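Protein LRIM1 (Anopheles gambiae, PDB 3O53) forms a complex with the leucine-rich repeat protein APL1C that regulates complement-like immunity in the malaria mosquito. Local coordinates at residues 204-209 with 217-222; 233-238 with 262-267; 256-261 with 289-294. One frame throughout, in Å; residues are numbered along the deposited sequence.

Interaction 1 (204-209 with 217-222); sequences AFMGPE and TWISLR
With CG anti to the backbone N (chi1 -178°) and the next two torsions also extended, M206 sends a fully stretched side chain from its short strand toward L221 and I219 of segment 217-222. In L221, chi1 (-82°) and chi2 (73°) together turn the CD2 methyl to the middle of the methionine chain. The two side chains lie obliquely across each other: L221 CD2 stands 4.0 Å from M206 CG and at much the same distance from the sulfur SD. Farther out, the terminal methyl CE of M206 reaches I219 CD1 at 4.3 Å, a looser touch between the ends of two stretched chains. All three residues are buried, and between the two segments the side chains meet by apolar packing.

The CA atoms of M206 and L221 are 8.7 Å apart, and both side chains fill the gap. Methionine suits its place because a flexible, unbranched chain can lay CG and SD on the leucine methyl and CE on I219. Each segment also ties its own backbone. In segment 217-222 the hydroxyl OG of S220 accepts from R222 N at 3.1 Å, an ST turn at the end of strand 218-220. In segment 204-209 the carboxylate of E209 folds back to receive G207 N from above its plane. L221 O links onward to N247 of the following coil. I219 also packs on L196 and F242, in the strands on either side of 218-220. Such inward-pointing aliphatic side chains, stacked from one coil to the next, form the hydrophobic core of a leucine-rich repeat solenoid.

Interaction 2 (233-238 with 262-267); sequences LRFSQN and QRVQTV
R263 lays one face of its guanidinium over the backbone carbonyl of Q237, with CZ 3.6 Å from Q237 O, while the Q237 side chain runs across it at about a right angle. The nearest nitrogen, R263 NH2, is 3.3 Å from Q237 O, but the angle is too poor for a hydrogen bond, as expected of an oxygen lying over the flat group. The real donation goes elsewhere. R263 NH1 bonds to L239 O, just beyond segment 233-238, and also to a water at 2.8 Å that lies at the edge of the guanidinium, in its plane; this water in turn donates to S236 O at 2.9 Å. Arginine fits the spot because its chain, extended from CG to NE, carries a flat group with several N-H bonds from the helix to the loop.

At the next residue, on the side of the helix turned to the interior, the contact becomes apolar. V264 has CG1 anti to the backbone N (chi1 178°), which leaves CG2 facing the loop, 4.0 Å from F235 CB. This methyl lies obliquely to the F235 ring, and F257, from helix 251-259, packs on both residues. A beta-branched valine gives a compact surface against the root of the aromatic side chain. The loop is shaped by S236, whose OG accepts from N238 N at 3.1 Å in an ST turn.

Helix 262-276 is thus joined to the last repeats by a small apolar patch around the buried V264 and an exposed polar rim, where L239 O and the water hold NH1 and Q237 O lies over the face, which probably eases the arginine's charge with no carboxylate partner in the contact.

Interaction 3 (256-261 with 289-294); sequences DFFSKN and GHYGAY
Aromatic packing joins F258 to both Y291 and Y294. F258 CD2 approaches Y291 CD2 to 4.0 Å, the tyrosine carbon lying at the edge of the phenylalanine ring, and the two side chains slide past each other in opposite directions. At the ring tip, F258 CZ meets Y294 CE2 at 4.1 Å; here each ring offers its edge to the other, and the side chains cross at about a right angle. With CG anti to the backbone N (chi1 -167°), Y291 extends its ring toward F258. Phenylalanine suits a buried position packed between V264, Q265 and the tyrosines, whereas Y294 can be buried as a tyrosine because its OH is hydrogen-bonded to L244 N.

The two tyrosines are the ends of a type II' beta turn, the hairpin link between strands 289-291 and 294-296 in the disulfide-bonded C-terminal part, consistent with the C-terminal cap of extracellular leucine-rich repeat proteins. C296 and C283 carry disulfides nearby, to C251 and C295. G292 has the positive phi (63°) that the first inner position of a type II' turn requires, and glycine adopts it easily.

Among the backbone bonds, Y291 N donates to Y294 O at 2.9 Å, closing the hairpin. In segment 256-261, polar side chains bind backbone carbonyls: S259 OG donates to D256 O at 2.6 Å, and N261 ND2 to F257 O at 2.9 Å and also to L233 O.

Overall arrangement
From the N terminus, the chain first closes a short loop in interaction 1, where 217-222 packs against 204-209 one coil earlier in the leucine-rich repeats. Interaction 2 opens only after that one is complete, and carries the chain from the loop 233-238, past strand 241-243 and helix 251-259, to helix 262-276. Interaction 3 starts within this span and ends beyond it, so the two cross: 256-261 lies between the segments of interaction 2, and 289-294 follows both. M206 touches L233 and F235, linking interactions 1 and 2, while N261 bonded to L233 links 2 and 3. Together they join the last repeats, two consecutive helices and the hairpin 289-296.

Interaction 1 (204-209 with 217-222)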
loop_
_atom_site.group_PDB
_atom_site.type_symbol
_atom_site.label_atom_id
_atom_site.label_comp_id
_atom_site.label_asym_id
_atom_site.label_seq_id
_atom_site.Cartn_x
_atom_site.Cartn_y
_atom_site.Cartn_z
ATOM N N ALA A 204 14.169 -12.178 -4.626
ATOM C CA ALA A 204 14.860 -13.289 -5.281
ATOM C C ALA A 204 14.209 -14.647 -4.985
ATOM O O ALA A 204 14.419 -15.599 -5.721
ATOM C CB ALA A 204 16.332 -13.317 -4.834
ATOM N N PHE A 205 13.453 -14.745 -3.893
ATOM C CA PHE A 205 12.870 -16.026 -3.482
ATOM C C PHE A 205 11.401 -15.843 -3.109
ATOM O O PHE A 205 11.073 -15.059 -2.225
ATOM C CB PHE A 205 13.638 -16.600 -2.280
ATOM C CG PHE A 205 13.143 -17.949 -1.817
ATOM C CD1 PHE A 205 12.772 -18.924 -2.733
ATOM C CD2 PHE A 205 13.083 -18.255 -0.463
ATOM C CE1 PHE A 205 12.332 -20.176 -2.304
ATOM C CE2 PHE A 205 12.648 -19.504 -0.030
ATOM C CZ PHE A 205 12.268 -20.464 -0.959
ATOM N N MET A 206 10.517 -16.555 -3.794
ATOM C CA MET A 206 9.108 -16.533 -3.439
ATOM C C MET A 206 8.879 -17.654 -2.434
ATOM O O MET A 206 8.572 -18.785 -2.806
ATOM C CB MET A 206 8.242 -16.709 -4.695
ATOM C CG MET A 206 6.751 -16.651 -4.447
ATOM S SD MET A 206 5.839 -16.715 -6.006
ATOM C CE MET A 206 4.141 -16.527 -5.437
ATOM N N GLY A 207 9.050 -17.338 -1.153
ATOM C CA GLY A 207 9.174 -18.360 -0.124
ATOM C C GLY A 207 7.867 -18.770 0.527
ATOM O O GLY A 207 6.799 -18.393 0.061
ATOM N N PRO A 208 7.953 -19.552 1.616
ATOM C CA PRO A 208 6.800 -20.119 2.337
ATOM C C PRO A 208 5.883 -19.060 2.927
ATOM O O PRO A 208 4.715 -19.327 3.182
ATOM C CB PRO A 208 7.448 -20.934 3.466
ATOM C CG PRO A 208 8.820 -21.220 2.981
ATOM C CD PRO A 208 9.231 -20.021 2.180
ATOM N N GLU A 209 6.423 -17.870 3.145
ATOM C CA GLU A 209 5.637 -16.738 3.614
ATOM C C GLU A 209 4.435 -16.483 2.700
ATOM O O GLU A 209 3.422 -15.930 3.131
ATOM C CB GLU A 209 6.518 -15.487 3.680
ATOM C CG GLU A 209 7.116 -15.063 2.339
ATOM C CD GLU A 209 8.454 -15.737 2.013
ATOM O OE1 GLU A 209 8.886 -16.643 2.764
ATOM O OE2 GLU A 209 9.080 -15.338 1.002
ATOM N N THR A 217 -7.181 -13.579 -5.146
ATOM C CA THR A 217 -7.693 -13.615 -6.504
ATOM C C THR A 217 -6.650 -13.082 -7.474
ATOM O O THR A 217 -6.541 -13.541 -8.603
ATOM C CB THR A 217 -8.958 -12.735 -6.606
ATOM O OG1 THR A 217 -9.952 -13.237 -5.703
ATOM C CG2 THR A 217 -9.512 -12.726 -8.023
ATOM N N TRP A 218 -5.867 -12.111 -7.018
ATOM C CA TRP A 218 -4.959 -11.381 -7.893
ATOM C C TRP A 218 -3.625 -11.262 -7.169
ATOM O O TRP A 218 -3.585 -10.800 -6.033
ATOM C CB TRP A 218 -5.561 -9.997 -8.154
ATOM C CG TRP A 218 -4.945 -9.144 -9.247
ATOM C CD1 TRP A 218 -5.495 -8.856 -10.464
ATOM C CD2 TRP A 218 -3.708 -8.410 -9.185
ATOM N NE1 TRP A 218 -4.663 -8.019 -11.175
ATOM C CE2 TRP A 218 -3.569 -7.726 -10.412
ATOM C CE3 TRP A 218 -2.702 -8.283 -8.218
ATOM C CZ2 TRP A 218 -2.461 -6.924 -10.697
ATOM C CZ3 TRP A 218 -1.604 -7.479 -8.501
ATOM C CH2 TRP A 218 -1.491 -6.810 -9.730
ATOM N N ILE A 219 -2.543 -11.712 -7.801
ATOM C CA ILE A 219 -1.223 -11.528 -7.227
ATOM C C ILE A 219 -0.207 -11.259 -8.329
ATOM O O ILE A 219 -0.247 -11.883 -9.388
ATOM C CB ILE A 219 -0.777 -12.742 -6.390
ATOM C CG1 ILE A 219 0.622 -12.502 -5.805
ATOM C CG2 ILE A 219 -0.757 -14.007 -7.230
ATOM C CD1 ILE A 219 1.077 -13.586 -4.860
ATOM N N SER A 220 0.704 -10.327 -8.071
ATOM C CA SER A 220 1.794 -10.056 -9.004
ATOM C C SER A 220 3.133 -9.928 -8.289
ATOM O O SER A 220 3.266 -9.201 -7.306
ATOM C CB SER A 220 1.532 -8.774 -9.787
ATOM O OG SER A 220 2.587 -8.539 -10.705
ATOM N N LEU A 221 4.111 -10.675 -8.774
ATOM C CA LEU A 221 5.494 -10.448 -8.416
ATOM C C LEU A 221 6.260 -10.137 -9.702
ATOM O O LEU A 221 7.440 -10.442 -9.828
ATOM C CB LEU A 221 6.078 -11.672 -7.698
ATOM C CG LEU A 221 5.773 -11.775 -6.195
ATOM C CD1 LEU A 221 4.315 -12.147 -5.958
ATOM C CD2 LEU A 221 6.692 -12.793 -5.519
ATOM N N ARG A 222 5.579 -9.509 -10.656
ATOM C CA ARG A 222 6.211 -9.165 -11.922
ATOM C C ARG A 222 7.425 -8.276 -11.709
ATOM O O ARG A 222 7.420 -7.432 -10.820
ATOM C CB ARG A 222 5.217 -8.442 -12.840
ATOM C CG ARG A 222 5.844 -7.949 -14.140
ATOM C CD ARG A 222 4.936 -6.966 -14.849
ATOM N NE ARG A 222 5.388 -6.655 -16.202
ATOM C CZ ARG A 222 4.885 -5.668 -16.937
ATOM N NH1 ARG A 222 3.925 -4.896 -16.438
ATOM N NH2 ARG A 222 5.332 -5.452 -18.167
#

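Interaction 2 (233-238 with 262-267)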
loop_
_atom_site.group_PDB
_atom_site.type_symbol
_atom_site.label_atom_id
_atom_site.label_comp_id
_atom_site.label_asym_id
_atom_site.label_seq_id
_atom_site.Cartn_x
_atom_site.Cartn_y
_atom_site.Cartn_z
ATOM N N LEU A 233 4.191 -24.222 -1.729
ATOM C CA LEU A 233 3.131 -23.232 -1.848
ATOM C C LEU A 233 1.928 -23.818 -2.587
ATOM O O LEU A 233 2.087 -24.545 -3.561
ATOM C CB LEU A 233 3.639 -21.998 -2.603
ATOM C CG LEU A 233 4.604 -21.058 -1.880
ATOM C CD1 LEU A 233 5.062 -19.960 -2.837
ATOM C CD2 LEU A 233 3.944 -20.453 -0.631
ATOM N N ARG A 234 0.731 -23.490 -2.116
ATOM C CA ARG A 234 -0.502 -23.886 -2.778
ATOM C C ARG A 234 -1.446 -22.691 -2.856
ATOM O O ARG A 234 -1.636 -21.979 -1.875
ATOM C CB ARG A 234 -1.188 -25.007 -1.992
ATOM C CG ARG A 234 -0.356 -26.260 -1.818
ATOM C CD ARG A 234 -0.250 -27.068 -3.103
ATOM N NE ARG A 234 0.459 -28.324 -2.873
ATOM C CZ ARG A 234 1.781 -28.466 -2.941
ATOM N NH1 ARG A 234 2.558 -27.434 -3.245
ATOM N NH2 ARG A 234 2.333 -29.646 -2.706
ATOM N N PHE A 235 -2.035 -22.463 -4.022
ATOM C CA PHE A 235 -3.064 -21.443 -4.142
ATOM C C PHE A 235 -4.440 -22.084 -4.273
ATOM O O PHE A 235 -4.549 -23.296 -4.408
ATOM C CB PHE A 235 -2.749 -20.506 -5.310
ATOM C CG PHE A 235 -1.549 -19.633 -5.048
ATOM C CD1 PHE A 235 -1.703 -18.383 -4.473
ATOM C CD2 PHE A 235 -0.267 -20.088 -5.327
ATOM C CE1 PHE A 235 -0.601 -17.582 -4.205
ATOM C CE2 PHE A 235 0.845 -19.291 -5.056
ATOM C CZ PHE A 235 0.673 -18.036 -4.497
ATOM N N SER A 236 -5.478 -21.260 -4.218
ATOM C CA SER A 236 -6.855 -21.727 -4.205
ATOM C C SER A 236 -7.523 -21.505 -5.552
ATOM O O SER A 236 -6.934 -20.925 -6.462
ATOM C CB SER A 236 -7.649 -20.978 -3.136
ATOM O OG SER A 236 -7.911 -19.647 -3.549
ATOM N N GLN A 237 -8.766 -21.957 -5.663
ATOM C CA GLN A 237 -9.543 -21.782 -6.884
ATOM C C GLN A 237 -9.971 -20.334 -7.086
ATOM O O GLN A 237 -10.495 -19.986 -8.138
ATOM C CB GLN A 237 -10.785 -22.678 -6.867
ATOM C CG GLN A 237 -10.616 -23.971 -7.643
ATOM C CD GLN A 237 -11.940 -24.551 -8.100
ATOM O OE1 GLN A 237 -12.978 -23.896 -8.016
ATOM N NE2 GLN A 237 -11.907 -25.782 -8.592
ATOM N N ASN A 238 -9.769 -19.500 -6.069
ATOM C CA ASN A 238 -10.067 -18.073 -6.173
ATOM C C ASN A 238 -9.157 -17.374 -7.170
ATOM O O ASN A 238 -9.518 -16.355 -7.750
ATOM C CB ASN A 238 -9.896 -17.393 -4.815
ATOM C CG ASN A 238 -10.961 -17.791 -3.830
ATOM O OD1 ASN A 238 -12.055 -18.196 -4.215
ATOM N ND2 ASN A 238 -10.653 -17.669 -2.543
ATOM N N GLN A 262 -1.230 -27.248 -10.921
ATOM C CA GLN A 262 -1.520 -27.293 -12.348
ATOM C C GLN A 262 -2.449 -26.175 -12.808
ATOM O O GLN A 262 -2.243 -25.581 -13.870
ATOM C CB GLN A 262 -2.121 -28.655 -12.717
ATOM C CG GLN A 262 -1.086 -29.754 -12.874
ATOM C CD GLN A 262 -0.006 -29.383 -13.873
ATOM O OE1 GLN A 262 -0.235 -28.585 -14.784
ATOM N NE2 GLN A 262 1.179 -29.955 -13.706
ATOM N N ARG A 263 -3.487 -25.902 -12.026
ATOM C CA ARG A 263 -4.411 -24.823 -12.353
ATOM C C ARG A 263 -3.734 -23.450 -12.306
ATOM O O ARG A 263 -4.109 -22.536 -13.041
ATOM C CB ARG A 263 -5.603 -24.822 -11.402
ATOM C CG ARG A 263 -6.590 -23.711 -11.711
ATOM C CD ARG A 263 -7.804 -23.736 -10.800
ATOM N NE ARG A 263 -8.770 -22.708 -11.179
ATOM C CZ ARG A 263 -8.637 -21.418 -10.881
ATOM N NH1 ARG A 263 -7.580 -21.008 -10.195
ATOM N NH2 ARG A 263 -9.557 -20.542 -11.264
ATOM N N VAL A 264 -2.751 -23.291 -11.430
ATOM C CA VAL A 264 -2.032 -22.027 -11.367
ATOM C C VAL A 264 -1.251 -21.839 -12.668
ATOM O O VAL A 264 -1.162 -20.731 -13.186
ATOM C CB VAL A 264 -1.099 -21.947 -10.129
ATOM C CG1 VAL A 264 -0.325 -20.624 -10.123
ATOM C CG2 VAL A 264 -1.916 -22.097 -8.845
ATOM N N GLN A 265 -0.709 -22.924 -13.213
ATOM C CA GLN A 265 0.039 -22.826 -14.460
ATOM C C GLN A 265 -0.868 -22.289 -15.563
ATOM O O GLN A 265 -0.437 -21.514 -16.419
ATOM C CB GLN A 265 0.610 -24.183 -14.873
ATOM C CG GLN A 265 1.453 -24.112 -16.138
ATOM C CD GLN A 265 2.066 -25.445 -16.521
ATOM O OE1 GLN A 265 2.318 -26.294 -15.667
ATOM N NE2 GLN A 265 2.321 -25.631 -17.812
ATOM N N THR A 266 -2.126 -22.714 -15.529
ATOM C CA THR A 266 -3.119 -22.299 -16.507
ATOM C C THR A 266 -3.494 -20.834 -16.306
ATOM O O THR A 266 -3.662 -20.085 -17.270
ATOM C CB THR A 266 -4.380 -23.166 -16.375
ATOM O OG1 THR A 266 -4.036 -24.527 -16.659
ATOM C CG2 THR A 266 -5.483 -22.689 -17.324
ATOM N N VAL A 267 -3.612 -20.429 -15.046
ATOM C CA VAL A 267 -3.925 -19.043 -14.722
ATOM C C VAL A 267 -2.779 -18.131 -15.158
ATOM O O VAL A 267 -3.009 -17.033 -15.641
ATOM C CB VAL A 267 -4.206 -18.856 -13.217
ATOM C CG1 VAL A 267 -4.343 -17.375 -12.877
ATOM C CG2 VAL A 267 -5.464 -19.619 -12.809
HETATM O O HOH W 1 -5.440 -22.058 -8.677
#

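Interaction 3 (256-261 with 289-294)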
loop_
_atom_site.group_PDB
_atom_site.type_symbol
_atom_site.label_atom_id
_atom_site.label_comp_id
_atom_site.label_asym_id
_atom_site.label_seq_id
_atom_site.Cartn_x
_atom_site.Cartn_y
_atom_site.Cartn_z
ATOM N N ASP A 256 8.771 -27.848 -10.539
ATOM C CA ASP A 256 8.371 -28.300 -9.206
ATOM C C ASP A 256 7.083 -27.635 -8.717
ATOM O O ASP A 256 6.163 -28.311 -8.260
ATOM C CB ASP A 256 9.489 -28.050 -8.188
ATOM C CG ASP A 256 10.700 -28.948 -8.409
ATOM O OD1 ASP A 256 10.574 -29.940 -9.152
ATOM O OD2 ASP A 256 11.776 -28.664 -7.843
ATOM N N PHE A 257 7.032 -26.308 -8.795
ATOM C CA PHE A 257 5.885 -25.552 -8.298
ATOM C C PHE A 257 4.605 -25.875 -9.072
ATOM O O PHE A 257 3.555 -26.118 -8.476
ATOM C CB PHE A 257 6.167 -24.050 -8.393
ATOM C CG PHE A 257 4.961 -23.195 -8.127
ATOM C CD1 PHE A 257 4.489 -23.029 -6.829
ATOM C CD2 PHE A 257 4.299 -22.557 -9.165
ATOM C CE1 PHE A 257 3.385 -22.238 -6.571
ATOM C CE2 PHE A 257 3.182 -21.771 -8.917
ATOM C CZ PHE A 257 2.724 -21.612 -7.614
ATOM N N PHE A 258 4.683 -25.862 -10.401
ATOM C CA PHE A 258 3.491 -26.075 -11.226
ATOM C C PHE A 258 3.016 -27.529 -11.172
ATOM O O PHE A 258 1.829 -27.806 -11.347
ATOM C CB PHE A 258 3.735 -25.655 -12.685
ATOM C CG PHE A 258 3.672 -24.161 -12.913
ATOM C CD1 PHE A 258 2.691 -23.391 -12.306
ATOM C CD2 PHE A 258 4.579 -23.534 -13.754
ATOM C CE1 PHE A 258 2.622 -22.013 -12.520
ATOM C CE2 PHE A 258 4.516 -22.154 -13.973
ATOM C CZ PHE A 258 3.535 -21.397 -13.353
ATOM N N SER A 259 3.934 -28.454 -10.917
ATOM C CA SER A 259 3.575 -29.869 -10.857
ATOM C C SER A 259 2.465 -30.102 -9.836
ATOM O O SER A 259 1.666 -31.012 -9.985
ATOM C CB SER A 259 4.793 -30.718 -10.493
ATOM O OG SER A 259 5.123 -30.568 -9.119
ATOM N N LYS A 260 2.413 -29.274 -8.800
ATOM C CA LYS A 260 1.425 -29.453 -7.744
ATOM C C LYS A 260 0.446 -28.287 -7.693
ATOM O O LYS A 260 -0.387 -28.196 -6.791
ATOM C CB LYS A 260 2.126 -29.648 -6.401
ATOM C CG LYS A 260 2.928 -30.937 -6.347
ATOM C CD LYS A 260 3.630 -31.119 -5.018
ATOM C CE LYS A 260 4.332 -32.467 -4.944
ATOM N NZ LYS A 260 5.098 -32.631 -3.678
ATOM N N ASN A 261 0.555 -27.407 -8.681
ATOM C CA ASN A 261 -0.368 -26.296 -8.859
ATOM C C ASN A 261 -0.734 -26.162 -10.341
ATOM O O ASN A 261 -0.567 -25.102 -10.948
ATOM C CB ASN A 261 0.266 -25.000 -8.368
ATOM C CG ASN A 261 0.475 -24.979 -6.859
ATOM O OD1 ASN A 261 -0.368 -24.481 -6.112
ATOM N ND2 ASN A 261 1.599 -25.524 -6.405
ATOM N N GLY A 289 14.739 -20.834 -22.409
ATOM C CA GLY A 289 13.526 -21.501 -22.830
ATOM C C GLY A 289 12.388 -21.032 -21.950
ATOM O O GLY A 289 12.457 -19.960 -21.357
ATOM N N HIS A 290 11.334 -21.825 -21.869
ATOM C CA HIS A 290 10.205 -21.499 -21.021
ATOM C C HIS A 290 9.833 -22.732 -20.237
ATOM O O HIS A 290 10.123 -23.849 -20.653
ATOM C CB HIS A 290 8.993 -21.066 -21.854
ATOM C CG HIS A 290 9.187 -19.773 -22.581
ATOM N ND1 HIS A 290 9.928 -19.675 -23.737
ATOM C CD2 HIS A 290 8.728 -18.526 -22.321
ATOM C CE1 HIS A 290 9.935 -18.420 -24.149
ATOM N NE2 HIS A 290 9.207 -17.704 -23.312
ATOM N N TYR A 291 9.200 -22.527 -19.090
ATOM C CA TYR A 291 8.409 -23.579 -18.493
ATOM C C TYR A 291 7.034 -22.990 -18.286
ATOM O O TYR A 291 6.835 -22.116 -17.440
ATOM C CB TYR A 291 9.009 -24.116 -17.190
ATOM C CG TYR A 291 8.341 -25.412 -16.782
ATOM C CD1 TYR A 291 8.982 -26.638 -16.938
ATOM C CD2 TYR A 291 7.042 -25.408 -16.296
ATOM C CE1 TYR A 291 8.350 -27.821 -16.587
ATOM C CE2 TYR A 291 6.407 -26.574 -15.942
ATOM C CZ TYR A 291 7.059 -27.776 -16.088
ATOM O OH TYR A 291 6.404 -28.929 -15.727
ATOM N N GLY A 292 6.091 -23.447 -19.102
ATOM C CA GLY A 292 4.815 -22.783 -19.201
ATOM C C GLY A 292 5.070 -21.397 -19.746
ATOM O O GLY A 292 5.930 -21.194 -20.603
ATOM N N ALA A 293 4.354 -20.424 -19.215
ATOM C CA ALA A 293 4.399 -19.086 -19.769
ATOM C C ALA A 293 5.691 -18.329 -19.440
ATOM O O ALA A 293 5.981 -17.316 -20.065
ATOM C CB ALA A 293 3.189 -18.296 -19.299
ATOM N N TYR A 294 6.474 -18.801 -18.481
ATOM C CA TYR A 294 7.612 -17.998 -18.033
ATOM C C TYR A 294 8.972 -18.459 -18.564
ATOM O O TYR A 294 9.226 -19.644 -18.702
ATOM C CB TYR A 294 7.633 -17.947 -16.514
ATOM C CG TYR A 294 6.369 -17.363 -15.929
ATOM C CD1 TYR A 294 5.903 -16.107 -16.318
ATOM C CD2 TYR A 294 5.650 -18.062 -14.977
ATOM C CE1 TYR A 294 4.735 -15.578 -15.769
ATOM C CE2 TYR A 294 4.506 -17.545 -14.424
ATOM C CZ TYR A 294 4.051 -16.313 -14.817
ATOM O OH TYR A 294 2.903 -15.834 -14.228
#